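Local structure of putative alpha-galactosidase/melibiase (Bacteroides fragilis, 4OGZ) at residues N16-V21 with F29-P34; W43-L48 with V73-E78; N47-L52 with G63-K68; K68-V73 with L89-D94. The protein probably hydrolyses terminal, non-reducing alpha-D-galactose residues from alpha-galactosides, as a member of glycoside hydrolase family 27. One frame throughout, in Å; residues are numbered along the deposited sequence.

Interaction 1: residues N16-V21 with F29-P34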
loop_
_atom_site.group_PDB
_atom_site.type_symbol
_atom_site.label_atom_id
_atom_site.label_comp_id
_atom_site.label_asym_id
_atom_site.label_seq_id
_atom_site.Cartn_x
_atom_site.Cartn_y
_atom_site.Cartn_z
ATOM N N ASN A 16 6.510 7.168 -13.402
ATOM C CA ASN A 16 5.917 7.495 -12.136
ATOM C C ASN A 16 6.607 6.826 -10.954
ATOM O O ASN A 16 7.327 5.841 -11.120
ATOM C CB ASN A 16 4.429 7.115 -12.174
ATOM C CG ASN A 16 3.685 7.878 -13.254
ATOM O OD1 ASN A 16 3.923 9.075 -13.420
ATOM N ND2 ASN A 16 2.813 7.199 -14.007
ATOM N N PRO A 17 6.411 7.390 -9.758
ATOM C CA PRO A 17 6.940 6.814 -8.540
ATOM C C PRO A 17 6.401 5.392 -8.350
ATOM O O PRO A 17 5.339 5.070 -8.872
ATOM C CB PRO A 17 6.354 7.700 -7.439
ATOM C CG PRO A 17 5.980 8.975 -8.079
ATOM C CD PRO A 17 5.821 8.720 -9.547
ATOM N N PRO A 18 7.099 4.569 -7.570
ATOM C CA PRO A 18 8.262 4.908 -6.743
ATOM C C PRO A 18 9.572 5.043 -7.529
ATOM O O PRO A 18 9.810 4.282 -8.502
ATOM C CB PRO A 18 8.370 3.717 -5.800
ATOM C CG PRO A 18 7.744 2.577 -6.549
ATOM C CD PRO A 18 6.686 3.155 -7.424
ATOM N N HIS A 19 10.372 6.032 -7.122
ATOM C CA HIS A 19 11.714 6.281 -7.696
ATOM C C HIS A 19 12.822 5.672 -6.862
ATOM O O HIS A 19 14.024 5.852 -7.163
ATOM C CB HIS A 19 11.943 7.786 -7.857
ATOM C CG HIS A 19 10.922 8.451 -8.730
ATOM N ND1 HIS A 19 10.675 8.038 -10.014
ATOM C CD2 HIS A 19 10.115 9.517 -8.515
ATOM C CE1 HIS A 19 9.736 8.798 -10.547
ATOM N NE2 HIS A 19 9.352 9.685 -9.645
ATOM N N VAL A 20 12.433 4.958 -5.803
ATOM C CA VAL A 20 13.382 4.276 -4.944
ATOM C C VAL A 20 12.739 2.942 -4.540
ATOM O O VAL A 20 11.562 2.897 -4.179
ATOM C CB VAL A 20 13.780 5.158 -3.729
ATOM C CG1 VAL A 20 12.602 5.881 -3.148
ATOM C CG2 VAL A 20 14.429 4.355 -2.632
ATOM N N VAL A 21 13.517 1.867 -4.630
ATOM C CA VAL A 21 13.046 0.535 -4.331
ATOM C C VAL A 21 14.140 -0.221 -3.599
ATOM O O VAL A 21 15.323 -0.031 -3.871
ATOM C CB VAL A 21 12.631 -0.225 -5.601
ATOM C CG1 VAL A 21 11.578 0.553 -6.329
ATOM C CG2 VAL A 21 13.819 -0.442 -6.515
ATOM N N PHE A 29 14.704 -10.233 -7.844
ATOM C CA PHE A 29 14.329 -8.831 -8.039
ATOM C C PHE A 29 13.369 -8.693 -9.209
ATOM O O PHE A 29 13.627 -9.226 -10.297
ATOM C CB PHE A 29 15.526 -7.991 -8.396
ATOM C CG PHE A 29 15.256 -6.480 -8.469
ATOM C CD1 PHE A 29 14.754 -5.880 -9.621
ATOM C CD2 PHE A 29 15.576 -5.658 -7.383
ATOM C CE1 PHE A 29 14.546 -4.495 -9.666
ATOM C CE2 PHE A 29 15.343 -4.299 -7.413
ATOM C CZ PHE A 29 14.799 -3.716 -8.539
ATOM N N LEU A 30 12.290 -7.947 -8.985
ATOM C CA LEU A 30 11.271 -7.696 -9.974
ATOM C C LEU A 30 10.703 -6.278 -9.799
ATOM O O LEU A 30 10.294 -5.890 -8.690
ATOM C CB LEU A 30 10.123 -8.725 -9.827
ATOM C CG LEU A 30 9.056 -8.584 -10.892
ATOM C CD1 LEU A 30 9.602 -8.935 -12.255
ATOM C CD2 LEU A 30 7.838 -9.471 -10.539
ATOM N N PHE A 31 10.658 -5.504 -10.880
ATOM C CA PHE A 31 10.047 -4.159 -10.844
ATOM C C PHE A 31 9.551 -3.738 -12.217
ATOM O O PHE A 31 10.312 -3.713 -13.198
ATOM C CB PHE A 31 11.033 -3.132 -10.302
ATOM C CG PHE A 31 10.444 -1.747 -10.129
ATOM C CD1 PHE A 31 9.526 -1.480 -9.131
ATOM C CD2 PHE A 31 10.811 -0.729 -10.970
ATOM C CE1 PHE A 31 8.967 -0.207 -8.994
ATOM C CE2 PHE A 31 10.274 0.544 -10.831
ATOM C CZ PHE A 31 9.361 0.821 -9.829
ATOM N N TYR A 32 8.247 -3.510 -12.311
ATOM C CA TYR A 32 7.658 -2.884 -13.483
ATOM C C TYR A 32 7.717 -1.363 -13.284
ATOM O O TYR A 32 7.267 -0.848 -12.268
ATOM C CB TYR A 32 6.208 -3.307 -13.681
ATOM C CG TYR A 32 5.504 -2.497 -14.746
ATOM C CD1 TYR A 32 5.735 -2.731 -16.097
ATOM C CD2 TYR A 32 4.617 -1.473 -14.410
ATOM C CE1 TYR A 32 5.092 -1.983 -17.082
ATOM C CE2 TYR A 32 3.975 -0.732 -15.392
ATOM C CZ TYR A 32 4.251 -0.993 -16.729
ATOM O OH TYR A 32 3.622 -0.286 -17.715
ATOM N N ILE A 33 8.229 -0.674 -14.286
ATOM C CA ILE A 33 8.386 0.785 -14.251
ATOM C C ILE A 33 7.038 1.427 -14.549
ATOM O O ILE A 33 6.609 1.409 -15.692
ATOM C CB ILE A 33 9.363 1.262 -15.307
ATOM C CG1 ILE A 33 10.735 0.609 -15.110
ATOM C CG2 ILE A 33 9.484 2.793 -15.303
ATOM C CD1 ILE A 33 11.524 0.578 -16.399
ATOM N N PRO A 34 6.408 2.032 -13.532
ATOM C CA PRO A 34 5.067 2.573 -13.767
ATOM C C PRO A 34 5.088 3.797 -14.683
ATOM O O PRO A 34 5.669 4.836 -14.349
ATOM C CB PRO A 34 4.596 2.931 -12.358
ATOM C CG PRO A 34 5.498 2.220 -11.420
ATOM C CD PRO A 34 6.791 2.165 -12.124
#
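Val21 and Pro18 meet the ring of Phe31 across the interior of the N-terminal Ig-like beta sandwich, where strand 20-23 of one sheet faces strand 28-36 of the other. Apolar contacts make up one part of the interface. Val21 sends its two methyls to two different rings: CG1 lies over one face of Phe31 in a CH-pi contact, 4.2 Å from the ring centroid and 24° off its normal, while CG2 comes to the edge of Phe29, 4.0 Å from CZ. With CG of Phe31 anti to the backbone N (chi1 -175°), the ring reaches across between the sheets and slides past Pro18, whose CG stands 3.9 Å from Phe31 CE1. Pro18 follows a cis peptide bond, and its CD also packs on Pro34 CG at 4.3 Å. Leu88 and Ile90 of strand 82-92 extend the same apolar layer.

The hydrogen bond between the segments lies at the other end. There the side-chain ND2 of Asn16 bonds to Asp133 O and Ser36 OG, which ties this end of the domain to the barrel. The backbone N of Asn16 donates to Pro34 O at 2.7 Å, with an N-H...O angle of 169° and the donor nearly in line with the C=O bond.

Interaction 2: residues W43-L48 with V73-E78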
loop_
_atom_site.group_PDB
_atom_site.type_symbol
_atom_site.label_atom_id
_atom_site.label_comp_id
_atom_site.label_asym_id
_atom_site.label_seq_id
_atom_site.Cartn_x
_atom_site.Cartn_y
_atom_site.Cartn_z
ATOM N N TRP A 43 11.209 1.218 -23.267
ATOM C CA TRP A 43 11.963 1.655 -22.121
ATOM C C TRP A 43 13.450 1.425 -22.336
ATOM O O TRP A 43 13.860 0.537 -23.078
ATOM C CB TRP A 43 11.545 0.880 -20.890
ATOM C CG TRP A 43 10.275 1.259 -20.305
ATOM C CD1 TRP A 43 10.068 2.152 -19.306
ATOM C CD2 TRP A 43 8.989 0.709 -20.634
ATOM N NE1 TRP A 43 8.720 2.201 -18.991
ATOM C CE2 TRP A 43 8.044 1.317 -19.792
ATOM C CE3 TRP A 43 8.551 -0.242 -21.540
ATOM C CZ2 TRP A 43 6.662 0.988 -19.835
ATOM C CZ3 TRP A 43 7.185 -0.557 -21.591
ATOM C CH2 TRP A 43 6.274 0.048 -20.737
ATOM N N HIS A 44 14.249 2.240 -21.669
ATOM C CA HIS A 44 15.691 2.064 -21.671
ATOM C C HIS A 44 16.194 2.304 -20.282
ATOM O O HIS A 44 15.597 3.064 -19.508
ATOM C CB HIS A 44 16.383 3.004 -22.690
ATOM C CG HIS A 44 15.889 2.808 -24.082
ATOM N ND1 HIS A 44 16.505 1.959 -24.979
ATOM C CD2 HIS A 44 14.781 3.281 -24.706
ATOM C CE1 HIS A 44 15.824 1.957 -26.113
ATOM N NE2 HIS A 44 14.774 2.752 -25.974
ATOM N N ALA A 45 17.278 1.609 -19.959
ATOM C CA ALA A 45 17.898 1.773 -18.678
ATOM C C ALA A 45 19.389 1.886 -18.895
ATOM O O ALA A 45 19.954 1.115 -19.636
ATOM C CB ALA A 45 17.585 0.596 -17.786
ATOM N N GLU A 46 20.008 2.871 -18.266
ATOM C CA GLU A 46 21.452 2.989 -18.269
ATOM C C GLU A 46 21.901 2.779 -16.828
ATOM O O GLU A 46 21.247 3.206 -15.859
ATOM C CB GLU A 46 21.880 4.330 -18.887
ATOM C CG GLU A 46 23.359 4.698 -18.764
ATOM C CD GLU A 46 24.306 3.763 -19.524
ATOM O OE1 GLU A 46 23.828 2.796 -20.156
ATOM O OE2 GLU A 46 25.542 3.995 -19.505
ATOM N N ASN A 47 22.975 2.033 -16.671
ATOM C CA ASN A 47 23.550 1.825 -15.344
ATOM C C ASN A 47 22.802 0.847 -14.415
ATOM O O ASN A 47 22.858 0.976 -13.197
ATOM C CB ASN A 47 23.651 3.170 -14.614
ATOM C CG ASN A 47 24.945 3.288 -13.874
ATOM O OD1 ASN A 47 25.981 2.938 -14.416
ATOM N ND2 ASN A 47 24.891 3.709 -12.609
ATOM N N LEU A 48 22.126 -0.132 -14.983
ATOM C CA LEU A 48 21.540 -1.190 -14.162
ATOM C C LEU A 48 22.643 -1.976 -13.486
ATOM O O LEU A 48 23.592 -2.333 -14.145
ATOM C CB LEU A 48 20.731 -2.162 -15.001
ATOM C CG LEU A 48 19.288 -1.807 -15.316
ATOM C CD1 LEU A 48 18.825 -2.781 -16.392
ATOM C CD2 LEU A 48 18.395 -1.847 -14.072
ATOM N N VAL A 73 20.037 4.228 -11.375
ATOM C CA VAL A 73 19.781 3.805 -12.716
ATOM C C VAL A 73 19.033 4.920 -13.421
ATOM O O VAL A 73 18.073 5.475 -12.851
ATOM C CB VAL A 73 18.899 2.523 -12.701
ATOM C CG1 VAL A 73 18.557 2.068 -14.121
ATOM C CG2 VAL A 73 19.575 1.417 -11.880
HETATM N N MSE A 74 19.364 5.194 -14.681
HETATM C CA MSE A 74 18.639 6.226 -15.432
HETATM C C MSE A 74 17.713 5.515 -16.362
HETATM O O MSE A 74 18.154 4.710 -17.157
HETATM C CB MSE A 74 19.561 7.183 -16.191
HETATM C CG MSE A 74 20.357 8.030 -15.184
HETATM SE SE MSE A 74 19.285 9.351 -14.136
HETATM C CE MSE A 74 17.916 9.789 -15.458
ATOM N N LEU A 75 16.416 5.795 -16.223
ATOM C CA LEU A 75 15.379 5.213 -17.059
ATOM C C LEU A 75 14.877 6.229 -18.069
ATOM O O LEU A 75 14.776 7.431 -17.791
ATOM C CB LEU A 75 14.204 4.722 -16.216
ATOM C CG LEU A 75 14.490 3.781 -15.032
ATOM C CD1 LEU A 75 13.212 3.511 -14.263
ATOM C CD2 LEU A 75 15.118 2.489 -15.499
ATOM N N LYS A 76 14.594 5.733 -19.258
ATOM C CA LYS A 76 13.975 6.529 -20.268
ATOM C C LYS A 76 12.796 5.743 -20.833
ATOM O O LYS A 76 12.906 4.547 -21.059
ATOM C CB LYS A 76 14.998 6.873 -21.352
ATOM C CG LYS A 76 14.558 7.991 -22.281
ATOM C CD LYS A 76 15.715 8.657 -23.013
ATOM C CE LYS A 76 15.249 10.002 -23.572
ATOM N NZ LYS A 76 16.231 10.654 -24.477
ATOM N N ALA A 77 11.666 6.417 -21.012
ATOM C CA ALA A 77 10.521 5.851 -21.695
ATOM C C ALA A 77 10.186 6.706 -22.900
ATOM O O ALA A 77 10.187 7.940 -22.820
ATOM C CB ALA A 77 9.326 5.767 -20.757
ATOM N N GLU A 78 9.890 6.066 -24.021
ATOM C CA GLU A 78 9.648 6.812 -25.265
ATOM C C GLU A 78 8.404 6.309 -25.947
ATOM O O GLU A 78 8.109 5.105 -25.901
ATOM C CB GLU A 78 10.878 6.714 -26.212
ATOM C CG GLU A 78 12.221 6.752 -25.485
ATOM C CD GLU A 78 13.432 6.908 -26.403
ATOM O OE1 GLU A 78 13.615 6.043 -27.279
ATOM O OE2 GLU A 78 14.210 7.882 -26.223
#
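Trp43 and Ala77, and next to them Ala45 and Leu75, point to one face of the antiparallel pair formed by strands 42-46 and 69-79; His44, Lys76, Glu46 and Met74 (a selenomethionine) point to the other. On the first face the indole of Trp43 packs against its neighbour, CD1 lying 4.0 Å from Ala77 CB, while its NE1 is hydrogen-bonded to Thr35 OG1 of strand 28-36. Ala45 CB sits 3.9 Å from Leu75 CD2, with Val73 CG1 also near. Farther along, Leu48 and Val73 meet at a slant: Leu48 CD2 approaches Val73 CG1 at 3.9 Å. Val73 has CG1 anti to its own N (chi1 178°), which turns this methyl toward the 43-48 segment, 3.4 Å from Glu46 O.

The opposite face carries mostly polar side chains, with Met74 among them. The His44 ring and the Glu78 carboxylate cross at about a right angle, their planes 70° apart; His44 NE2 and Glu78 OE1 are 3.7 Å from each other, near but not bonded. Lys76 NZ makes a long salt bridge with Glu78 OE2.

Four backbone bonds hold the register, two at His44-Lys76 and two at Glu46-Met74. Segments 43-46 and 73-78 run at 162°, and 42-46 is an outermost strand of its sheet. One face turned to the opposing sheet, the other mostly polar, is the two-sided pattern of an edge pair in an Ig-like beta sandwich.

Interaction 3: residues N47-L52 with G63-K68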
loop_
_atom_site.group_PDB
_atom_site.type_symbol
_atom_site.label_atom_id
_atom_site.label_comp_id
_atom_site.label_asym_id
_atom_site.label_seq_id
_atom_site.Cartn_x
_atom_site.Cartn_y
_atom_site.Cartn_z
ATOM N N ASN A 47 22.975 2.033 -16.671
ATOM C CA ASN A 47 23.550 1.825 -15.344
ATOM C C ASN A 47 22.802 0.847 -14.415
ATOM O O ASN A 47 22.858 0.976 -13.197
ATOM C CB ASN A 47 23.651 3.170 -14.614
ATOM C CG ASN A 47 24.945 3.288 -13.874
ATOM O OD1 ASN A 47 25.981 2.938 -14.416
ATOM N ND2 ASN A 47 24.891 3.709 -12.609
ATOM N N LEU A 48 22.126 -0.132 -14.983
ATOM C CA LEU A 48 21.540 -1.190 -14.162
ATOM C C LEU A 48 22.643 -1.976 -13.486
ATOM O O LEU A 48 23.592 -2.333 -14.145
ATOM C CB LEU A 48 20.731 -2.162 -15.001
ATOM C CG LEU A 48 19.288 -1.807 -15.316
ATOM C CD1 LEU A 48 18.825 -2.781 -16.392
ATOM C CD2 LEU A 48 18.395 -1.847 -14.072
ATOM N N PRO A 49 22.507 -2.277 -12.181
ATOM C CA PRO A 49 23.546 -3.069 -11.508
ATOM C C PRO A 49 23.715 -4.463 -12.119
ATOM O O PRO A 49 22.779 -4.979 -12.740
ATOM C CB PRO A 49 23.023 -3.192 -10.076
ATOM C CG PRO A 49 21.571 -2.965 -10.167
ATOM C CD PRO A 49 21.373 -1.993 -11.296
ATOM N N LYS A 50 24.894 -5.064 -11.931
ATOM C CA LYS A 50 25.102 -6.472 -12.263
ATOM C C LYS A 50 23.960 -7.393 -11.757
ATOM O O LYS A 50 23.655 -7.435 -10.574
ATOM C CB LYS A 50 26.434 -6.972 -11.701
ATOM C CG LYS A 50 26.842 -8.338 -12.238
ATOM C CD LYS A 50 28.118 -8.905 -11.613
ATOM C CE LYS A 50 28.532 -10.173 -12.368
ATOM N NZ LYS A 50 29.145 -11.259 -11.545
ATOM N N GLY A 51 23.391 -8.142 -12.678
ATOM C CA GLY A 51 22.423 -9.148 -12.385
ATOM C C GLY A 51 21.017 -8.754 -12.752
ATOM O O GLY A 51 20.120 -9.581 -12.645
ATOM N N LEU A 52 20.813 -7.501 -13.156
ATOM C CA LEU A 52 19.491 -7.035 -13.579
ATOM C C LEU A 52 19.488 -6.773 -15.071
ATOM O O LEU A 52 20.515 -6.399 -15.651
ATOM C CB LEU A 52 19.043 -5.767 -12.823
ATOM C CG LEU A 52 18.992 -5.886 -11.302
ATOM C CD1 LEU A 52 18.497 -4.585 -10.679
ATOM C CD2 LEU A 52 18.106 -7.056 -10.854
ATOM N N GLY A 63 15.916 -9.750 -12.151
ATOM C CA GLY A 63 17.108 -10.517 -11.952
ATOM C C GLY A 63 17.393 -10.710 -10.490
ATOM O O GLY A 63 16.518 -11.009 -9.704
ATOM N N LYS A 64 18.654 -10.511 -10.126
ATOM C CA LYS A 64 19.100 -10.695 -8.777
ATOM C C LYS A 64 20.409 -9.931 -8.620
ATOM O O LYS A 64 21.294 -10.107 -9.441
ATOM C CB LYS A 64 19.350 -12.162 -8.521
ATOM C CG LYS A 64 20.231 -12.415 -7.320
ATOM C CD LYS A 64 19.963 -13.776 -6.708
ATOM C CE LYS A 64 20.275 -14.913 -7.654
ATOM N NZ LYS A 64 19.926 -16.219 -7.033
ATOM N N VAL A 65 20.493 -9.040 -7.627
ATOM C CA VAL A 65 21.749 -8.350 -7.341
ATOM C C VAL A 65 22.275 -9.002 -6.085
ATOM O O VAL A 65 21.621 -9.021 -5.029
ATOM C CB VAL A 65 21.603 -6.812 -7.140
ATOM C CG1 VAL A 65 22.943 -6.204 -6.768
ATOM C CG2 VAL A 65 21.014 -6.121 -8.364
ATOM N N VAL A 66 23.489 -9.499 -6.191
ATOM C CA VAL A 66 24.142 -10.179 -5.083
ATOM C C VAL A 66 24.810 -9.230 -4.101
ATOM O O VAL A 66 24.806 -9.467 -2.903
ATOM C CB VAL A 66 25.178 -11.168 -5.626
ATOM C CG1 VAL A 66 25.943 -11.826 -4.489
ATOM C CG2 VAL A 66 24.464 -12.193 -6.486
ATOM N N GLU A 67 25.368 -8.137 -4.592
ATOM C CA GLU A 67 26.164 -7.263 -3.729
ATOM C C GLU A 67 25.287 -6.158 -3.132
ATOM O O GLU A 67 24.591 -5.450 -3.857
ATOM C CB GLU A 67 27.367 -6.677 -4.497
ATOM C CG GLU A 67 28.159 -7.714 -5.287
ATOM C CD GLU A 67 27.682 -7.903 -6.741
ATOM O OE1 GLU A 67 26.536 -7.476 -7.105
ATOM O OE2 GLU A 67 28.466 -8.506 -7.529
ATOM N N LYS A 68 25.391 -5.998 -1.814
ATOM C CA LYS A 68 24.728 -4.931 -1.088
ATOM C C LYS A 68 25.152 -3.570 -1.651
ATOM O O LYS A 68 26.274 -3.398 -2.070
ATOM C CB LYS A 68 25.061 -5.041 0.387
ATOM C CG LYS A 68 24.129 -4.302 1.319
ATOM C CD LYS A 68 24.500 -4.473 2.795
ATOM C CE LYS A 68 24.623 -5.939 3.239
ATOM N NZ LYS A 68 23.364 -6.469 3.869
HETATM O O HOH W 1 25.043 -9.051 -8.653
#
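Pro49 and Leu52 close on a single methyl, CG2 of Val65, and this is where the contact is tight. Leu52 CG stands 3.6 Å from that methyl and Pro49 CG 3.7 Å from it, each side chain crossing the valine at about a right angle. Val65 presents CG2 here because that branch is anti to its carbonyl carbon, whereas CG1 sits anti to the backbone N (chi1 177°). Leu52 CD1 also faces Val65 CG2, while Leu52 CD2 passes along the backbone, 3.6 Å from Lys64 N. Ile90 and Ile92 of strand 82-92, together with Tyr71, continue this apolar patch.

The backbones also meet. Pro49 to Leu52 form a type II beta turn that leads into strand 52-55, an outermost strand of the four-stranded sheet in the Ig-like domain, beside strand 60-64. Lys64 N donates to Gly51 O at 3.1 Å from well above the carbonyl plane, and Gly63 CA adds a CA-H...O contact to the same oxygen. Both Gly51 and Gly63 lie close against the other segment's backbone.

Toward solvent the fit slackens and a water takes over. It donates to Lys50 O and to Glu67 OE1, 2.7 Å from the latter, and accepts from Val66 N, bridging the turn to the far segment through three bonds. The side chains of Lys50 and Glu67 cross at a slant, and their charged atoms, Lys50 NZ and Glu67 OE2, remain 4.9 Å apart, too far for a salt bridge, although the opposite charges may still attract weakly.

Interaction 4: residues K68-V73 with L89-D94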
loop_
_atom_site.group_PDB
_atom_site.type_symbol
_atom_site.label_atom_id
_atom_site.label_comp_id
_atom_site.label_asym_id
_atom_site.label_seq_id
_atom_site.Cartn_x
_atom_site.Cartn_y
_atom_site.Cartn_z
ATOM N N LYS A 68 25.391 -5.998 -1.814
ATOM C CA LYS A 68 24.728 -4.931 -1.088
ATOM C C LYS A 68 25.152 -3.570 -1.651
ATOM O O LYS A 68 26.274 -3.398 -2.070
ATOM C CB LYS A 68 25.061 -5.041 0.387
ATOM C CG LYS A 68 24.129 -4.302 1.319
ATOM C CD LYS A 68 24.500 -4.473 2.795
ATOM C CE LYS A 68 24.623 -5.939 3.239
ATOM N NZ LYS A 68 23.364 -6.469 3.869
ATOM N N GLY A 69 24.243 -2.611 -1.708
ATOM C CA GLY A 69 24.593 -1.328 -2.289
ATOM C C GLY A 69 23.447 -0.482 -2.743
ATOM O O GLY A 69 22.306 -0.938 -2.808
ATOM N N THR A 70 23.766 0.777 -3.034
ATOM C CA THR A 70 22.805 1.707 -3.616
ATOM C C THR A 70 23.234 2.035 -5.033
ATOM O O THR A 70 24.389 2.483 -5.294
ATOM C CB THR A 70 22.661 2.961 -2.749
ATOM O OG1 THR A 70 22.163 2.566 -1.470
ATOM C CG2 THR A 70 21.702 3.962 -3.372
ATOM N N TYR A 71 22.316 1.802 -5.948
ATOM C CA TYR A 71 22.528 1.912 -7.363
ATOM C C TYR A 71 21.544 2.870 -8.028
ATOM O O TYR A 71 20.339 2.746 -7.862
ATOM C CB TYR A 71 22.364 0.558 -7.987
ATOM C CG TYR A 71 23.164 -0.515 -7.348
ATOM C CD1 TYR A 71 24.485 -0.755 -7.744
ATOM C CD2 TYR A 71 22.617 -1.345 -6.391
ATOM C CE1 TYR A 71 25.229 -1.773 -7.177
ATOM C CE2 TYR A 71 23.350 -2.378 -5.833
ATOM C CZ TYR A 71 24.665 -2.585 -6.226
ATOM O OH TYR A 71 25.400 -3.604 -5.655
ATOM N N LYS A 72 22.066 3.816 -8.796
ATOM C CA LYS A 72 21.268 4.861 -9.411
ATOM C C LYS A 72 21.225 4.574 -10.915
ATOM O O LYS A 72 22.240 4.643 -11.628
ATOM C CB LYS A 72 21.849 6.249 -9.053
ATOM C CG LYS A 72 21.792 6.575 -7.562
ATOM C CD LYS A 72 22.681 7.767 -7.150
ATOM C CE LYS A 72 23.402 7.521 -5.817
ATOM N NZ LYS A 72 23.762 8.764 -5.066
ATOM N N VAL A 73 20.037 4.228 -11.375
ATOM C CA VAL A 73 19.781 3.805 -12.716
ATOM C C VAL A 73 19.033 4.920 -13.421
ATOM O O VAL A 73 18.073 5.475 -12.851
ATOM C CB VAL A 73 18.899 2.523 -12.701
ATOM C CG1 VAL A 73 18.557 2.068 -14.121
ATOM C CG2 VAL A 73 19.575 1.417 -11.880
ATOM N N LEU A 89 16.456 4.709 -7.984
ATOM C CA LEU A 89 17.356 4.316 -6.953
ATOM C C LEU A 89 17.025 2.906 -6.457
ATOM O O LEU A 89 15.926 2.647 -5.973
ATOM C CB LEU A 89 17.253 5.351 -5.857
ATOM C CG LEU A 89 18.493 5.385 -4.970
ATOM C CD1 LEU A 89 18.636 6.737 -4.280
ATOM C CD2 LEU A 89 18.405 4.261 -3.958
ATOM N N ILE A 90 17.973 1.992 -6.596
ATOM C CA ILE A 90 17.850 0.607 -6.156
ATOM C C ILE A 90 18.750 0.379 -4.965
ATOM O O ILE A 90 20.014 0.400 -5.092
ATOM C CB ILE A 90 18.221 -0.356 -7.273
ATOM C CG1 ILE A 90 17.368 -0.040 -8.515
ATOM C CG2 ILE A 90 18.068 -1.799 -6.785
ATOM C CD1 ILE A 90 17.516 -1.023 -9.672
ATOM N N ASN A 91 18.132 0.208 -3.806
ATOM C CA ASN A 91 18.840 -0.072 -2.612
ATOM C C ASN A 91 18.793 -1.567 -2.287
ATOM O O ASN A 91 17.734 -2.122 -1.917
ATOM C CB ASN A 91 18.307 0.747 -1.450
ATOM C CG ASN A 91 19.008 0.409 -0.171
ATOM O OD1 ASN A 91 18.683 -0.574 0.483
ATOM N ND2 ASN A 91 20.034 1.175 0.157
ATOM N N ILE A 92 19.940 -2.216 -2.452
ATOM C CA ILE A 92 20.065 -3.628 -2.212
ATOM C C ILE A 92 20.654 -3.669 -0.849
ATOM O O ILE A 92 21.824 -3.286 -0.660
ATOM C CB ILE A 92 20.968 -4.341 -3.244
ATOM C CG1 ILE A 92 20.368 -4.239 -4.642
ATOM C CG2 ILE A 92 21.168 -5.822 -2.869
ATOM C CD1 ILE A 92 18.946 -4.807 -4.757
ATOM N N GLY A 93 19.851 -4.096 0.115
ATOM C CA GLY A 93 20.179 -3.879 1.511
ATOM C C GLY A 93 19.318 -4.640 2.490
ATOM O O GLY A 93 18.676 -5.632 2.155
ATOM N N ASP A 94 19.291 -4.131 3.708
ATOM C CA ASP A 94 18.526 -4.745 4.785
ATOM C C ASP A 94 17.061 -4.312 4.831
ATOM O O ASP A 94 16.369 -4.723 5.728
ATOM C CB ASP A 94 19.205 -4.401 6.112
ATOM C CG ASP A 94 20.647 -4.862 6.121
ATOM O OD1 ASP A 94 20.903 -5.972 5.562
ATOM O OD2 ASP A 94 21.513 -4.092 6.604
#
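Gly69 pairs with Ile92 and Tyr71 with Ile90 through two backbone hydrogen bonds each, so that strands 69-73 and 89-92 run antiparallel at 162°, 4.6 Å between axes. They are the two arms of the beta hairpin 69-79/82-92, at the centre of the mixed sheet of the Ig-like domain.

Tyr71, Ile90, Ile92 and Val73 lie on the side that meets the opposing sheet. The tyrosine ring brings its edge to the isoleucine, Tyr71 CE2 3.7 Å from Ile92 CG1, and its hydroxyl is hydrogen-bonded to Glu67 O. With chi1 at -55° and an extended chi2, Ile90 CD1 reaches Val73 CG2 at 3.9 Å.

Thr70, Asn91 and Leu89 occupy the other side. Thr70 has two deposited conformers; in the one given, Thr70 CG2 lies near Leu89 CD2 and OG1 faces Asn91 ND2. The closeness of the first pair is doubtful, as is the weak, bent hydrogen bond from Asn91 ND2 to Thr70 OG1.

At the end of the strands Lys68 CG passes 3.2 Å from Ile92 O before the chain bends twice, at chi3 and chi4, toward Asp94. Lys68 CG also lies 4.0 Å from Gly93 CA. The salt bridge then closes, its hydrogen bond a weak one, with Lys68 NZ 3.0 Å from Asp94 OD1.

All four interactions belong to the N-terminal Ig-like domain, a sandwich whose two sheets are 14-15/28-36/60-64/52-55 and 20-23/82-92/69-79/42-46. Interaction 1 comes first along the chain and spans the two sheets. Interactions 2 and 4 are neighbouring pairings within the second sheet, both using strand 69-79 and sharing Val73; their segments alternate in sequence, their centres about 16 Å apart. Interaction 3 joins the 47-52 loop to 63-68, its centre about 9 Å from that of interaction 4, with Pro49 packed against Tyr71. His19 O and Leu89 N probably hydrogen-bond interactions 1 and 4; Ile33 on Trp43 and Phe29 on Ile90 link interaction 1 to 2 and 4 through the apolar core.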